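Local coordinates for protein 2-c-methyl-d-erythritol 2,4-cyclodiphosphate synthase (Plasmodium falciparum, PDB 4C81) that probably converts a CDP-linked methylerythritol phosphate into the cyclic diphosphate of the isoprenoid precursor pathway, as a zinc-dependent lyase of the YgbB (IspF) family, at residues I116-I130 with Q151-I165. The protein carries 1 engineered substitution. Numbering follows the deposited sequence.
With ZN (zinc ion), chain C; CDP (cytidine-5'-diphosphate), chain D.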
loop_
_atom_site.group_PDB
_atom_site.type_symbol
_atom_site.label_atom_id
_atom_site.label_comp_id
_atom_site.label_asym_id
_atom_site.label_seq_id
_atom_site.Cartn_x
_atom_site.Cartn_y
_atom_site.Cartn_z
ATOM N N ILE A 116 -17.884 8.125 -1.766
ATOM C CA ILE A 116 -16.686 7.718 -1.033
ATOM C C ILE A 116 -17.124 7.054 0.265
ATOM O O ILE A 116 -18.018 7.555 0.950
ATOM C CB ILE A 116 -15.762 8.917 -0.720
ATOM C CG1 ILE A 116 -15.163 9.470 -2.016
ATOM C CG2 ILE A 116 -14.632 8.505 0.238
ATOM C CD1 ILE A 116 -14.363 10.748 -1.838
ATOM N N GLY A 117 -16.512 5.916 0.586
ATOM C CA GLY A 117 -16.701 5.285 1.885
ATOM C C GLY A 117 -15.811 6.008 2.871
ATOM O O GLY A 117 -16.236 6.948 3.539
ATOM N N ASN A 118 -14.559 5.572 2.955
ATOM C CA ASN A 118 -13.545 6.306 3.703
ATOM C C ASN A 118 -12.227 6.329 2.944
ATOM O O ASN A 118 -12.043 5.584 1.982
ATOM C CB ASN A 118 -13.343 5.707 5.094
ATOM C CG ASN A 118 -12.573 4.407 5.059
ATOM O OD1 ASN A 118 -12.961 3.467 4.370
ATOM N ND2 ASN A 118 -11.465 4.355 5.787
ATOM N N VAL A 119 -11.337 7.223 3.369
ATOM C CA VAL A 119 -9.984 7.309 2.829
ATOM C C VAL A 119 -8.999 7.277 4.005
ATOM O O VAL A 119 -9.250 7.884 5.053
ATOM C CB VAL A 119 -9.786 8.577 1.961
ATOM C CG1 VAL A 119 -9.905 9.845 2.795
ATOM C CG2 VAL A 119 -8.447 8.528 1.237
ATOM N N ASP A 120 -7.909 6.531 3.839
ATOM C CA ASP A 120 -6.841 6.438 4.836
ATOM C C ASP A 120 -5.536 6.780 4.130
ATOM O O ASP A 120 -5.178 6.152 3.137
ATOM C CB ASP A 120 -6.763 5.034 5.454
ATOM C CG ASP A 120 -5.826 4.967 6.664
ATOM O OD1 ASP A 120 -5.428 6.031 7.195
ATOM O OD2 ASP A 120 -5.491 3.847 7.100
ATOM N N ILE A 121 -4.840 7.780 4.661
ATOM C CA ILE A 121 -3.701 8.388 3.999
ATOM C C ILE A 121 -2.472 8.236 4.890
ATOM O O ILE A 121 -2.512 8.575 6.075
ATOM C CB ILE A 121 -3.964 9.882 3.718
ATOM C CG1 ILE A 121 -5.214 10.053 2.841
ATOM C CG2 ILE A 121 -2.764 10.505 3.040
ATOM C CD1 ILE A 121 -5.825 11.428 2.911
ATOM N N ASN A 122 -1.401 7.700 4.308
ATOM C CA ASN A 122 -0.125 7.496 4.986
ATOM C C ASN A 122 0.957 8.337 4.335
ATOM O O ASN A 122 1.346 8.080 3.197
ATOM C CB ASN A 122 0.279 6.029 4.899
ATOM C CG ASN A 122 -0.551 5.146 5.792
ATOM O OD1 ASN A 122 -0.688 5.417 6.979
ATOM N ND2 ASN A 122 -1.101 4.078 5.229
ATOM N N VAL A 123 1.439 9.341 5.060
ATOM C CA VAL A 123 2.557 10.160 4.607
ATOM C C VAL A 123 3.838 9.625 5.232
ATOM O O VAL A 123 3.890 9.397 6.434
ATOM C CB VAL A 123 2.365 11.638 4.997
ATOM C CG1 VAL A 123 3.575 12.479 4.580
ATOM C CG2 VAL A 123 1.086 12.190 4.372
ATOM N N ILE A 124 4.856 9.407 4.405
ATOM C CA ILE A 124 6.164 8.970 4.880
ATOM C C ILE A 124 7.115 10.129 4.647
ATOM O O ILE A 124 7.397 10.500 3.504
ATOM C CB ILE A 124 6.664 7.697 4.174
ATOM C CG1 ILE A 124 5.577 6.616 4.209
ATOM C CG2 ILE A 124 7.940 7.198 4.856
ATOM C CD1 ILE A 124 5.965 5.322 3.521
ATOM N N ALA A 125 7.581 10.709 5.748
ATOM C CA ALA A 125 8.337 11.952 5.718
ATOM C C ALA A 125 8.981 12.207 7.079
ATOM O O ALA A 125 8.367 11.962 8.115
ATOM C CB ALA A 125 7.415 13.108 5.340
ATOM N N GLN A 126 10.225 12.681 7.074
ATOM C CA GLN A 126 10.878 13.109 8.313
ATOM C C GLN A 126 10.185 14.368 8.826
ATOM O O GLN A 126 9.836 14.460 10.002
ATOM C CB GLN A 126 12.369 13.382 8.087
ATOM C CG GLN A 126 13.198 12.164 7.696
ATOM C CD GLN A 126 13.232 11.086 8.770
ATOM O OE1 GLN A 126 13.085 9.896 8.477
ATOM N NE2 GLN A 126 13.431 11.496 10.021
ATOM N N VAL A 127 9.991 15.326 7.923
ATOM C CA VAL A 127 9.261 16.562 8.203
ATOM C C VAL A 127 8.378 16.910 6.995
ATOM O O VAL A 127 8.686 16.512 5.870
ATOM C CB VAL A 127 10.228 17.730 8.507
ATOM C CG1 VAL A 127 10.979 17.471 9.807
ATOM C CG2 VAL A 127 11.200 17.943 7.360
ATOM N N PRO A 128 7.273 17.646 7.218
ATOM C CA PRO A 128 6.807 18.180 8.489
ATOM C C PRO A 128 6.046 17.168 9.334
ATOM O O PRO A 128 5.825 16.025 8.911
ATOM C CB PRO A 128 5.870 19.311 8.056
ATOM C CG PRO A 128 5.292 18.832 6.785
ATOM C CD PRO A 128 6.366 18.015 6.115
ATOM N N LYS A 129 5.653 17.616 10.524
ATOM C CA LYS A 129 4.913 16.808 11.480
ATOM C C LYS A 129 3.417 16.881 11.142
ATOM O O LYS A 129 2.743 17.870 11.433
ATOM C CB LYS A 129 5.196 17.316 12.906
ATOM C CG LYS A 129 5.627 16.249 13.904
ATOM C CD LYS A 129 4.452 15.644 14.634
ATOM C CE LYS A 129 4.909 14.707 15.744
ATOM N NZ LYS A 129 5.613 15.428 16.841
ATOM N N ILE A 130 2.930 15.838 10.476
ATOM C CA ILE A 130 1.523 15.688 10.087
ATOM C C ILE A 130 0.535 15.847 11.249
ATOM O O ILE A 130 -0.530 16.434 11.072
ATOM C CB ILE A 130 1.271 14.316 9.389
ATOM C CG1 ILE A 130 2.066 14.206 8.081
ATOM C CG2 ILE A 130 -0.212 14.118 9.092
ATOM C CD1 ILE A 130 1.724 15.273 7.063
ATOM N N GLN A 151 -14.914 10.430 7.645
ATOM C CA GLN A 151 -14.544 9.526 6.554
ATOM C C GLN A 151 -13.074 9.647 6.144
ATOM O O GLN A 151 -12.662 9.012 5.171
ATOM C CB GLN A 151 -15.424 9.797 5.332
ATOM C CG GLN A 151 -16.894 9.499 5.563
ATOM C CD GLN A 151 -17.784 10.034 4.459
ATOM O OE1 GLN A 151 -18.386 11.097 4.600
ATOM N NE2 GLN A 151 -17.870 9.305 3.355
ATOM N N ILE A 152 -12.296 10.452 6.871
ATOM C CA ILE A 152 -10.908 10.761 6.497
ATOM C C ILE A 152 -9.922 10.460 7.631
ATOM O O ILE A 152 -10.147 10.834 8.783
ATOM C CB ILE A 152 -10.754 12.249 6.118
ATOM C CG1 ILE A 152 -11.748 12.635 5.019
ATOM C CG2 ILE A 152 -9.326 12.546 5.668
ATOM C CD1 ILE A 152 -11.836 14.130 4.788
ATOM N N SER A 153 -8.830 9.781 7.283
ATOM C CA SER A 153 -7.695 9.584 8.175
ATOM C C SER A 153 -6.433 10.036 7.458
ATOM O O SER A 153 -6.240 9.727 6.280
ATOM C CB SER A 153 -7.558 8.114 8.553
ATOM O OG SER A 153 -6.312 7.860 9.179
ATOM N N VAL A 154 -5.587 10.776 8.170
ATOM C CA VAL A 154 -4.253 11.123 7.684
ATOM C C VAL A 154 -3.240 10.915 8.811
ATOM O O VAL A 154 -3.442 11.382 9.936
ATOM C CB VAL A 154 -4.185 12.563 7.130
ATOM C CG1 VAL A 154 -4.492 13.589 8.212
ATOM C CG2 VAL A 154 -2.817 12.824 6.505
ATOM N N LYS A 155 -2.170 10.185 8.495
ATOM C CA LYS A 155 -1.150 9.796 9.467
ATOM C C LYS A 155 0.222 9.988 8.833
ATOM O O LYS A 155 0.378 9.807 7.621
ATOM C CB LYS A 155 -1.316 8.321 9.868
ATOM C CG LYS A 155 -2.762 7.831 9.955
ATOM C CD LYS A 155 -2.872 6.440 10.586
ATOM C CE LYS A 155 -2.348 5.335 9.682
ATOM N NZ LYS A 155 -3.148 5.146 8.439
ATOM N N GLY A 156 1.209 10.334 9.660
ATOM C CA GLY A 156 2.589 10.485 9.220
ATOM C C GLY A 156 3.527 9.542 9.949
ATOM O O GLY A 156 3.321 9.241 11.124
ATOM N N LYS A 157 4.541 9.066 9.229
ATOM C CA LYS A 157 5.603 8.226 9.777
ATOM C C LYS A 157 6.932 8.680 9.194
ATOM O O LYS A 157 7.011 8.982 8.006
ATOM C CB LYS A 157 5.372 6.759 9.401
ATOM C CG LYS A 157 4.145 6.125 10.035
ATOM C CD LYS A 157 4.359 5.793 11.506
ATOM C CE LYS A 157 5.274 4.590 11.686
ATOM N NZ LYS A 157 5.188 4.019 13.055
ATOM N N THR A 158 7.977 8.730 10.019
ATOM C CA THR A 158 9.325 8.988 9.507
ATOM C C THR A 158 9.860 7.743 8.805
ATOM O O THR A 158 9.225 6.687 8.827
ATOM C CB THR A 158 10.329 9.384 10.619
ATOM O OG1 THR A 158 10.655 8.241 11.422
ATOM C CG2 THR A 158 9.772 10.498 11.492
ATOM N N HIS A 159 11.031 7.878 8.189
ATOM C CA HIS A 159 11.742 6.739 7.607
ATOM C C HIS A 159 13.047 6.444 8.366
ATOM O O HIS A 159 14.029 5.979 7.773
ATOM C CB HIS A 159 12.013 7.010 6.125
ATOM C CG HIS A 159 12.141 5.772 5.302
ATOM N ND1 HIS A 159 13.361 5.259 4.913
ATOM C CD2 HIS A 159 11.203 4.936 4.799
ATOM C CE1 HIS A 159 13.167 4.166 4.199
ATOM N NE2 HIS A 159 11.868 3.949 4.112
ATOM N N GLU A 160 13.047 6.730 9.673
ATOM C CA GLU A 160 14.163 6.417 10.584
ATOM C C GLU A 160 15.499 7.028 10.146
ATOM O O GLU A 160 16.571 6.473 10.422
ATOM C CB GLU A 160 14.296 4.896 10.761
ATOM C CG GLU A 160 13.087 4.232 11.410
ATOM C CD GLU A 160 12.890 4.645 12.859
ATOM O OE1 GLU A 160 13.895 4.845 13.570
ATOM O OE2 GLU A 160 11.725 4.771 13.288
ATOM N N LYS A 161 15.420 8.179 9.479
ATOM C CA LYS A 161 16.584 8.859 8.914
ATOM C C LYS A 161 17.419 8.009 7.945
ATOM O O LYS A 161 18.600 8.293 7.731
ATOM C CB LYS A 161 17.471 9.416 10.040
ATOM C CG LYS A 161 16.718 10.255 11.060
ATOM C CD LYS A 161 17.659 10.888 12.076
ATOM C CE LYS A 161 16.895 11.696 13.116
ATOM N NZ LYS A 161 16.191 12.865 12.520
ATOM N N LEU A 162 16.798 6.991 7.343
ATOM C CA LEU A 162 17.455 6.135 6.354
ATOM C C LEU A 162 16.900 6.357 4.948
ATOM O O LEU A 162 15.710 6.642 4.766
ATOM C CB LEU A 162 17.283 4.661 6.723
ATOM C CG LEU A 162 17.847 4.198 8.066
ATOM C CD1 LEU A 162 17.532 2.728 8.275
ATOM C CD2 LEU A 162 19.347 4.448 8.144
ATOM N N GLY A 163 17.767 6.216 3.949
ATOM C CA GLY A 163 17.355 6.300 2.550
ATOM C C GLY A 163 17.002 7.711 2.124
ATOM O O GLY A 163 17.177 8.657 2.886
ATOM N N VAL A 164 16.481 7.844 0.909
ATOM C CA VAL A 164 16.171 9.161 0.346
ATOM C C VAL A 164 15.125 9.936 1.165
ATOM O O VAL A 164 15.277 11.140 1.376
ATOM C CB VAL A 164 15.734 9.068 -1.139
ATOM C CG1 VAL A 164 16.895 8.569 -2.001
ATOM C CG2 VAL A 164 14.520 8.169 -1.296
ATOM N N ILE A 165 14.086 9.257 1.646
ATOM C CA ILE A 165 13.099 9.908 2.518
ATOM C C ILE A 165 13.737 10.303 3.855
ATOM O O ILE A 165 13.558 11.429 4.325
ATOM C CB ILE A 165 11.861 9.014 2.760
ATOM C CG1 ILE A 165 11.131 8.743 1.445
ATOM C CG2 ILE A 165 10.891 9.665 3.748
ATOM C CD1 ILE A 165 10.037 7.716 1.585
HETATM ZN ZN ZN C . 11.006 2.368 3.117
HETATM O O3B CDP D . 9.541 5.546 15.874
HETATM P PB CDP D . 7.926 5.578 15.734
HETATM O O1B CDP D . 7.528 4.086 15.331
HETATM O O2B CDP D . 7.248 5.988 16.990
HETATM O O3A CDP D . 7.539 6.471 14.446
HETATM P PA CDP D . 8.200 7.903 14.099
HETATM O O1A CDP D . 9.382 8.183 14.943
HETATM O O2A CDP D . 8.332 7.967 12.629
HETATM O "O5'" CDP D . 7.034 8.928 14.514
HETATM C "C5'" CDP D . 6.243 8.745 15.696
HETATM C "C4'" CDP D . 4.967 9.586 15.612
HETATM O "O4'" CDP D . 5.355 10.925 15.212
HETATM C "C3'" CDP D . 4.053 9.097 14.491
HETATM O "O3'" CDP D . 3.186 8.060 14.964
HETATM C "C2'" CDP D . 3.265 10.362 14.174
HETATM O "O2'" CDP D . 2.201 10.533 15.116
HETATM C "C1'" CDP D . 4.298 11.484 14.375
HETATM N N1 CDP D . 4.793 11.931 13.038
HETATM C C2 CDP D . 3.953 12.712 12.224
HETATM O O2 CDP D . 2.825 13.023 12.605
HETATM N N3 CDP D . 4.407 13.136 10.974
HETATM C C4 CDP D . 5.674 12.797 10.509
HETATM N N4 CDP D . 6.058 13.227 9.310
HETATM C C5 CDP D . 6.516 12.029 11.307
HETATM C C6 CDP D . 6.082 11.596 12.560
HETATM O O HOH W 1 11.593 13.149 4.209
HETATM O O HOH W 2 13.346 9.339 12.247
#
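K155 reaches across from strand 152-157 to strand 116-124 and joins two neighbours on one face. Its NZ forms a salt bridge with D120 OD1 (2.7 Å), met on the syn side, and bonds N122 OD1 at 2.9 Å. Lysine's length and charge suit this reach, bends at chi3 and chi4 (-71° and -66°) turning NZ toward both; D120 OD2 and N122 ND2 bond Q12 N and Q12 O of a second subunit. The other face is tightly packed and apolar: V154 CG2 lies 3.9 Å from I130 CG2 and also meets I121 CG2, beta-branched side chains. Backbone hydrogen bonds of the parallel type alternate from V119 to A125, as V119 N to Q151 O, then S153 N to V119 O. Side-chain-less G156 lets the cytosine of CDP settle beside I130, whose N donates to CDP N3, while A125 O accepts from CDP N4.

Beyond the strands the contact faces solvent more. Q126 OE1, a carbonyl able to accept twice, takes H159 N (2.9 Å) and K161 N (3.1 Å) from opposite faces of its amide, steadying the type I' turn H159-L162; a water joins Q126 NE2 to T158 OG1. Threonine's hydroxyl donates to CDP O2A. Imidazole suits H159: NE2 binds zinc, shared with E172 of the second subunit, while ND1 donates to L162 O.

Helix 130-145 completes the beta-alpha-beta unit, its I141 touching I121 and I152; I69 of helix 64-77 also touches I121, and strand 170-181 flanks strand 114-124.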